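Local coordinates for protein endoglucanase (Clostridium thermocellum, PDB 2C4X) that probably contributes to cellulose breakdown, its C-terminal PKD and CBM44 modules forming the part in which the carbohydrate-binding module recognises beta-glucan chains and xyloglucan, at residues A[159-162]-A[163-166]; A[187-190]-A[191-195]. The protein carries 1 engineered substitution. All coordinates share one frame; numbering follows the deposited sequence.

Contact 1: residues A[159-162]-A[163-166]; sequences IVVP and GTTM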
# COMPACT_ATOMS: atom_id res chain seq x y z
N ILE A 159 15.59 -11.58 0.32
CA ILE A 159 14.87 -10.31 0.19
C ILE A 159 13.80 -10.19 1.28
O ILE A 159 13.74 -9.19 1.99
CB ILE A 159 14.28 -10.12 -1.23
CG1 ILE A 159 15.38 -10.30 -2.29
CG2 ILE A 159 13.58 -8.76 -1.36
CD1 ILE A 159 14.89 -10.38 -3.73
N VAL A 160 12.96 -11.22 1.42
CA VAL A 160 11.91 -11.24 2.45
C VAL A 160 11.91 -12.56 3.23
O VAL A 160 12.33 -13.59 2.71
CB VAL A 160 10.49 -10.99 1.85
CG1 VAL A 160 10.42 -9.60 1.23
CG2 VAL A 160 10.13 -12.03 0.80
N VAL A 161 11.47 -12.51 4.48
CA VAL A 161 11.28 -13.74 5.24
C VAL A 161 10.00 -14.44 4.76
O VAL A 161 9.05 -13.76 4.36
CB VAL A 161 11.28 -13.52 6.79
CG1 VAL A 161 12.58 -12.85 7.25
CG2 VAL A 161 10.06 -12.74 7.25
N PRO A 162 9.98 -15.78 4.77
CA PRO A 162 8.76 -16.52 4.44
C PRO A 162 7.54 -16.05 5.24
O PRO A 162 7.64 -15.80 6.44
CB PRO A 162 9.12 -17.96 4.80
CG PRO A 162 10.60 -18.02 4.62
CD PRO A 162 11.10 -16.69 5.07
N GLY A 163 6.40 -15.93 4.56
CA GLY A 163 5.17 -15.45 5.19
C GLY A 163 4.85 -13.99 4.89
O GLY A 163 3.76 -13.52 5.18
N THR A 164 5.81 -13.28 4.29
CA THR A 164 5.70 -11.83 4.04
C THR A 164 4.80 -11.50 2.86
O THR A 164 4.92 -12.10 1.79
CB THR A 164 7.10 -11.21 3.78
OG1 THR A 164 7.98 -11.52 4.86
CG2 THR A 164 7.02 -9.68 3.60
N THR A 165 3.90 -10.54 3.05
CA THR A 165 3.11 -10.02 1.94
C THR A 165 3.77 -8.75 1.41
O THR A 165 3.95 -7.77 2.14
CB THR A 165 1.65 -9.76 2.35
OG1 THR A 165 1.06 -10.98 2.80
CG2 THR A 165 0.84 -9.21 1.18
N MSE A 166 4.14 -8.78 0.13
CA MSE A 166 4.70 -7.63 -0.57
C MSE A 166 3.60 -6.91 -1.34
O MSE A 166 2.71 -7.56 -1.90
CB MSE A 166 5.77 -8.08 -1.56
CG MSE A 166 7.04 -8.63 -0.94
SE MSE A 166 7.85 -10.00 -2.12
CE MSE A 166 6.76 -11.51 -1.47
O HOH W 1 10.94 -9.79 5.43

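Contact 2: residues A[187-190]-A[191-195]; sequences PHTP and DWSEV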
# COMPACT_ATOMS: atom_id res chain seq x y z
N PRO A 187 12.16 -18.10 -4.88
CA PRO A 187 13.23 -18.75 -4.12
C PRO A 187 13.80 -19.93 -4.89
O PRO A 187 13.08 -20.61 -5.63
CB PRO A 187 12.53 -19.24 -2.85
CG PRO A 187 11.22 -18.53 -2.81
CD PRO A 187 10.86 -18.23 -4.21
N HIS A 188 15.10 -20.16 -4.73
CA HIS A 188 15.79 -21.25 -5.41
C HIS A 188 16.98 -21.64 -4.55
O HIS A 188 17.47 -20.82 -3.77
CB HIS A 188 16.25 -20.82 -6.81
CG HIS A 188 17.13 -19.59 -6.82
ND1 HIS A 188 18.50 -19.67 -6.79
CD2 HIS A 188 16.82 -18.27 -6.82
CE1 HIS A 188 19.01 -18.44 -6.77
NE2 HIS A 188 18.01 -17.58 -6.79
N THR A 189 17.42 -22.90 -4.67
CA THR A 189 18.69 -23.30 -4.10
C THR A 189 19.81 -22.52 -4.81
O THR A 189 19.66 -22.14 -5.98
CB THR A 189 18.94 -24.83 -4.27
OG1 THR A 189 18.79 -25.18 -5.65
CG2 THR A 189 17.97 -25.65 -3.42
N PRO A 190 20.94 -22.27 -4.11
CA PRO A 190 22.06 -21.55 -4.74
C PRO A 190 22.46 -22.06 -6.12
O PRO A 190 22.80 -21.25 -6.97
CB PRO A 190 23.20 -21.76 -3.73
CG PRO A 190 22.50 -21.85 -2.42
CD PRO A 190 21.21 -22.59 -2.70
N ASP A 191 22.40 -23.38 -6.35
CA ASP A 191 22.77 -23.94 -7.64
C ASP A 191 21.62 -24.08 -8.66
O ASP A 191 21.81 -24.65 -9.74
CB ASP A 191 23.54 -25.26 -7.46
CG ASP A 191 22.65 -26.44 -7.07
OD1 ASP A 191 21.45 -26.24 -6.75
OD2 ASP A 191 23.16 -27.58 -7.10
N TRP A 192 20.44 -23.53 -8.33
CA TRP A 192 19.22 -23.60 -9.16
C TRP A 192 18.64 -25.01 -9.44
O TRP A 192 17.80 -25.18 -10.32
CB TRP A 192 19.37 -22.81 -10.47
CG TRP A 192 19.55 -21.32 -10.28
CD1 TRP A 192 20.72 -20.66 -10.02
CD2 TRP A 192 18.53 -20.31 -10.39
NE1 TRP A 192 20.49 -19.31 -9.92
CE2 TRP A 192 19.16 -19.06 -10.15
CE3 TRP A 192 17.16 -20.33 -10.65
CZ2 TRP A 192 18.46 -17.85 -10.17
CZ3 TRP A 192 16.46 -19.12 -10.66
CH2 TRP A 192 17.12 -17.89 -10.42
N SER A 193 19.07 -26.01 -8.68
CA SER A 193 18.54 -27.36 -8.81
C SER A 193 17.06 -27.46 -8.39
O SER A 193 16.33 -28.34 -8.86
CB SER A 193 19.38 -28.32 -7.97
OG SER A 193 19.33 -27.92 -6.61
N GLU A 194 16.62 -26.56 -7.52
CA GLU A 194 15.23 -26.49 -7.10
C GLU A 194 14.77 -25.05 -7.13
O GLU A 194 15.44 -24.18 -6.58
CB GLU A 194 15.03 -27.05 -5.69
CG GLU A 194 15.39 -28.52 -5.56
CD GLU A 194 15.38 -29.00 -4.14
OE1 GLU A 194 14.30 -28.99 -3.51
OE2 GLU A 194 16.46 -29.41 -3.66
N VAL A 195 13.62 -24.82 -7.75
CA VAL A 195 13.09 -23.49 -7.93
C VAL A 195 11.62 -23.48 -7.48
O VAL A 195 10.85 -24.40 -7.80
CB VAL A 195 13.22 -23.08 -9.41
CG1 VAL A 195 12.64 -21.71 -9.65
CG2 VAL A 195 14.69 -23.15 -9.85

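Contact 1: residues A[159-162]-A[163-166]
Gly-163 follows Pro-162 at the corner of a type II beta turn that runs from Val-161 to Thr-164. Its positive phi of 101° suits a residue without a beta carbon, since the carbonyl oxygen of Pro-162 lies close by on that side. Thr-164 closes the turn twice over. Its backbone N donates to Val-161 O at 3.3 Å, a rather long bond bent to 141°, while its hydroxyl OG1 gives the same Val-161 O a much shorter bond of 2.5 Å. Both donors are tilted out of the carbonyl plane. The hydroxyl can join in because OG1 turns back beside its own backbone N (chi1 -55°), which sends CG2 the other way, 4.1 Å from Val-160 CG1. Val-161 CG2 comes within 3.4 Å of Thr-164 OG1, the two side chains crossing at about a right angle. A water accepts from Val-161 N at 2.9 Å and makes only a weak bond to Thr-164 OG1. This turn reverses the chain on its way from strand 148-155 to strand 165-172, a link between the two sheets of the CBM44 beta-sandwich. Gln-229 secures the incoming limb, meeting Ile-159 N through OE1 and Val-160 O through NE2. With Thr-165 the new strand begins, and its OG1 bonds to Thr-218 OG1 on the neighbouring strand 211-218. Met-166, built as selenomethionine, turns inward again. Bent at chi2 and chi3, its chain reaches Val-160 at two points: CG lies 4.1 Å from Val-160 CG1, and the terminal CE touches Val-160 CG2, also at 4.1 Å. Ile-185 and Trp-252 pack on both of these buried side chains, and Met-231 adds a further contact to Met-166.

Contact 2: residues A[187-190]-A[191-195]
His-188 lays its imidazole over the six-membered ring of Trp-192 in a face-to-face stack, centroids 3.6 Å apart and planes only 11° from parallel. The closest approach, His-188 NE2 to Trp-192 CZ2, is 3.4 Å, and His-188 CB adds a CH-pi contact over the same ring. With His-188 CG between the backbone N and the carbonyl carbon (chi1 56°), the ring lies over Trp-192 and its ND1 can donate to Thr-189 O at 2.8 Å, which fixes its rotation. Trp-192 N reaches this oxygen from the opposite face of its carbonyl plane, also at 2.8 Å, closing a type I turn from Thr-189 to Trp-192. Asp-191 OD1 gathers three bonds: Thr-189 OG1 meets it nearly head-on at 3.1 Å, Ser-193 OG donates at 2.7 Å to its syn lone pair, on the side of OD2, and Ser-193 N comes from above the carboxylate plane, making an Asx turn. Thr-189 N then bonds to Glu-194 O at 3.0 Å, and a single beta bridge pairs His-188 with Val-195. The loop joins the antiparallel neighbours 178-187 and 198-203 at the sheet margin, with Trp-192 and Val-195 resting on Met-186 of strand 178-187 and His-188 against Pro-228.

How the contacts relate
Contact 1 precedes contact 2 along the chain, and both belong to the CBM44 beta-sandwich rather than to the PKD domain. Their centres are about 17 Å apart and their nearest atoms about 7 Å, without touching. Residues 159-166 carry the chain from strand 148-155 in one five-stranded sheet to strand 165-172 in the other, whereas residues 187-195 connect two adjacent strands of the first sheet, 178-187 and 198-203. Strand 178-187 ties the two places together: Ile-185 packs against contact 1, and Pro-187 opens contact 2. Leu-219 touches Val-160 and Pro-187 alike. Both loops lie on the same side of the chain's centre, as parts of the module's framework and not of its calcium sites.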